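Local coordinates for protein antigen, P35 (PDB 6HPN) that is an outer surface protein, probably a lipoprotein, of the PFam54 family of Lyme disease spirochaetes, of unsettled function but thought to contribute to pathogenesis, at residues A[128-133]-A[212-217]. Sequence-based numbering, arbitrary orientation.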
ATOM      1  N   GLU A 128      -3.882   0.572  -7.401  1.00 16.45           N
ATOM      2  CA  GLU A 128      -4.977   1.486  -7.809  1.00 18.01           C
ATOM      3  C   GLU A 128      -4.599   2.136  -9.147  1.00 17.72           C
ATOM      4  O   GLU A 128      -5.464   2.251 -10.003  1.00 17.81           O
ATOM      5  CB  GLU A 128      -5.279   2.454  -6.664  1.00 18.64           C
ATOM      6  CG  GLU A 128      -5.890   1.750  -5.469  1.00 19.66           C
ATOM      7  CD  GLU A 128      -6.335   2.654  -4.336  1.00 21.98           C
ATOM      8  OE1 GLU A 128      -6.428   3.877  -4.578  1.00 23.30           O
ATOM      9  OE2 GLU A 128      -6.607   2.132  -3.215  1.00 26.32           O
ATOM     10  N   GLU A 129      -3.333   2.515  -9.336  1.00 16.80           N
ATOM     11  CA  GLU A 129      -2.861   3.194 -10.566  1.00 16.01           C
ATOM     12  C   GLU A 129      -2.978   2.228 -11.750  1.00 15.42           C
ATOM     13  O   GLU A 129      -3.449   2.620 -12.827  1.00 14.86           O
ATOM     14  CB  GLU A 129      -1.416   3.652 -10.392  1.00 16.19           C
ATOM     15  CG  GLU A 129      -1.294   4.807  -9.438  1.00 16.41           C
ATOM     16  CD  GLU A 129       0.096   5.400  -9.320  1.00 16.42           C
ATOM     17  OE1 GLU A 129       1.062   4.628  -9.493  1.00 16.65           O
ATOM     18  OE2 GLU A 129       0.195   6.638  -9.040  1.00 16.47           O
ATOM     19  N   ILE A 130      -2.561   0.992 -11.543  1.00 14.47           N
ATOM     20  CA  ILE A 130      -2.656  -0.037 -12.602  1.00 14.70           C
ATOM     21  C   ILE A 130      -4.138  -0.278 -12.917  1.00 14.54           C
ATOM     22  O   ILE A 130      -4.473  -0.407 -14.117  1.00 13.92           O
ATOM     23  CB  ILE A 130      -1.885  -1.302 -12.178  1.00 14.46           C
ATOM     24  CG1 ILE A 130      -0.381  -1.005 -12.159  1.00 14.14           C
ATOM     25  CG2 ILE A 130      -2.239  -2.469 -13.090  1.00 14.63           C
ATOM     26  CD1 ILE A 130       0.498  -2.204 -11.981  1.00 13.60           C
ATOM     27  N   SER A 131      -4.999  -0.332 -11.905  1.00 14.38           N
ATOM     28  CA  SER A 131      -6.446  -0.553 -12.130  1.00 15.14           C
ATOM     29  C   SER A 131      -6.968   0.602 -12.985  1.00 15.78           C
ATOM     30  O   SER A 131      -7.619   0.314 -14.002  1.00 18.26           O
ATOM     31  CB  SER A 131      -7.208  -0.748 -10.843  1.00 15.33           C
ATOM     32  OG  SER A 131      -6.745  -1.914 -10.147  1.00 14.88           O
ATOM     33  N   LEU A 132      -6.596   1.844 -12.675  1.00 15.23           N
ATOM     34  CA  LEU A 132      -7.165   3.033 -13.371  1.00 15.68           C
ATOM     35  C   LEU A 132      -6.652   3.040 -14.816  1.00 15.51           C
ATOM     36  O   LEU A 132      -7.459   3.311 -15.701  1.00 17.52           O
ATOM     37  CB  LEU A 132      -6.846   4.335 -12.604  1.00 15.23           C
ATOM     38  CG  LEU A 132      -7.562   4.464 -11.246  1.00 15.70           C
ATOM     39  CD1 LEU A 132      -6.983   5.570 -10.365  1.00 15.36           C
ATOM     40  CD2 LEU A 132      -9.069   4.642 -11.438  1.00 15.13           C
ATOM     41  N   LYS A 133      -5.379   2.730 -15.034  1.00 14.59           N
ATOM     42  CA  LYS A 133      -4.776   2.659 -16.379  1.00 15.94           C
ATOM     43  C   LYS A 133      -5.578   1.670 -17.244  1.00 17.47           C
ATOM     44  O   LYS A 133      -5.878   2.010 -18.414  1.00 17.29           O
ATOM     45  CB  LYS A 133      -3.314   2.207 -16.313  1.00 16.08           C
ATOM     46  CG  LYS A 133      -2.302   3.273 -15.922  1.00 16.75           C
ATOM     47  CD  LYS A 133      -0.901   2.705 -15.808  1.00 17.91           C
ATOM     48  CE  LYS A 133       0.125   3.717 -15.351  1.00 19.67           C
ATOM     49  NZ  LYS A 133       0.311   4.806 -16.339  1.00 21.20           N
ATOM     50  N   ASN A 212       8.538  -1.923 -12.499  1.00 25.70           N
ATOM     51  CA  ASN A 212       8.571  -2.586 -13.823  1.00 28.76           C
ATOM     52  C   ASN A 212       7.203  -3.239 -14.078  1.00 24.20           C
ATOM     53  O   ASN A 212       6.817  -3.344 -15.261  1.00 21.22           O
ATOM     54  CB  ASN A 212       9.939  -3.226 -14.108  1.00 35.83           C
ATOM     55  CG  ASN A 212      10.360  -4.363 -13.220  1.00 41.10           C
ATOM     56  OD1 ASN A 212       9.723  -5.409 -13.213  1.00 57.98           O
ATOM     57  ND2 ASN A 212      11.498  -4.205 -12.568  1.00 41.50           N
ATOM     58  N   LEU A 213       6.355  -3.371 -13.061  1.00 22.23           N
ATOM     59  CA  LEU A 213       4.911  -3.640 -13.312  1.00 20.94           C
ATOM     60  C   LEU A 213       4.210  -2.418 -13.913  1.00 18.47           C
ATOM     61  O   LEU A 213       3.413  -2.616 -14.848  1.00 16.67           O
ATOM     62  CB  LEU A 213       4.230  -4.057 -12.011  1.00 22.41           C
ATOM     63  CG  LEU A 213       4.622  -5.436 -11.490  1.00 23.09           C
ATOM     64  CD1 LEU A 213       3.570  -5.902 -10.505  1.00 24.17           C
ATOM     65  CD2 LEU A 213       4.814  -6.453 -12.617  1.00 21.88           C
ATOM     66  N   ILE A 214       4.503  -1.211 -13.428  1.00 17.11           N
ATOM     67  CA  ILE A 214       3.868   0.036 -13.947  1.00 18.79           C
ATOM     68  C   ILE A 214       4.340   0.294 -15.392  1.00 18.37           C
ATOM     69  O   ILE A 214       3.496   0.659 -16.254  1.00 19.01           O
ATOM     70  CB  ILE A 214       4.141   1.238 -13.014  1.00 20.37           C
ATOM     71  CG1 ILE A 214       3.455   1.107 -11.648  1.00 19.93           C
ATOM     72  CG2 ILE A 214       3.758   2.537 -13.698  1.00 21.09           C
ATOM     73  CD1 ILE A 214       2.089   1.735 -11.564  1.00 20.47           C
ATOM     74  N   ASN A 215       5.634   0.139 -15.655  1.00 17.26           N
ATOM     75  CA  ASN A 215       6.218   0.323 -17.007  1.00 17.77           C
ATOM     76  C   ASN A 215       5.636  -0.718 -17.964  1.00 17.73           C
ATOM     77  O   ASN A 215       5.257  -0.354 -19.101  1.00 16.69           O
ATOM     78  CB  ASN A 215       7.746   0.271 -16.976  1.00 18.16           C
ATOM     79  CG  ASN A 215       8.359   1.593 -16.539  1.00 18.72           C
ATOM     80  OD1 ASN A 215       7.724   2.644 -16.659  1.00 18.35           O
ATOM     81  ND2 ASN A 215       9.593   1.560 -16.057  1.00 16.55           N
ATOM     82  N   THR A 216       5.571  -1.969 -17.532  1.00 17.72           N
ATOM     83  CA  THR A 216       5.097  -3.066 -18.394  1.00 18.10           C
ATOM     84  C   THR A 216       3.623  -2.829 -18.742  1.00 19.39           C
ATOM     85  O   THR A 216       3.264  -2.952 -19.944  1.00 18.93           O
ATOM     86  CB  THR A 216       5.311  -4.424 -17.742  1.00 18.12           C
ATOM     87  OG1 THR A 216       6.709  -4.688 -17.753  1.00 18.05           O
ATOM     88  CG2 THR A 216       4.584  -5.514 -18.493  1.00 19.33           C
ATOM     89  N   THR A 217       2.792  -2.529 -17.741  1.00 19.62           N
ATOM     90  CA  THR A 217       1.365  -2.163 -17.948  1.00 19.86           C
ATOM     91  C   THR A 217       1.256  -1.044 -19.001  1.00 20.10           C
ATOM     92  O   THR A 217       0.478  -1.174 -19.955  1.00 18.84           O
ATOM     93  CB  THR A 217       0.736  -1.670 -16.642  1.00 19.92           C
ATOM     94  OG1 THR A 217       0.797  -2.691 -15.660  1.00 22.36           O
ATOM     95  CG2 THR A 217      -0.718  -1.309 -16.790  1.00 20.93           C
TER
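Parallel packing of two helices in the all-helical fold of the PFam54 surface proteins is exemplified where Ile130, on helix 106-135, meets Ile214 and Thr217, on helix 200-221. The segment axes run almost parallel, at 4° and 10.5 Å apart, a spacing filled mainly by side chains. Ile214 reaches across obliquely, and its CD1 lies 3.7 Å from Ile130 CG1 while also making a van der Waals contact with Glu129 OE1. In return Ile130, with CG1 anti to its carbonyl carbon (chi1 -69°), brings CD1 to within 3.7 Å of Thr217 OG1 and near Leu213 CB. That hydroxyl is already engaged: Thr217 OG1 donates to Leu213 O at 2.7 Å, tilted 31° from the carbonyl plane, and Thr217 N reaches the same oxygen from the other face. On the more open side Lys133 runs its aliphatic chain across Ile214 at about a right angle, with CD 4.1 Å from Thr217 CG2 and CE near Ile214 CG2. A bend at the last torsion accompanies a weak hydrogen bond from its ammonium to Thr218. Leu213 also packs on Leu159 of helix 146-179, which ties the contact to a third helix. With no hydrogen bond between the two segments, their cohesion rests largely on van der Waals packing, and the threonine hydroxyl, already bonded within its own helix, probably pays little for lying against Ile130.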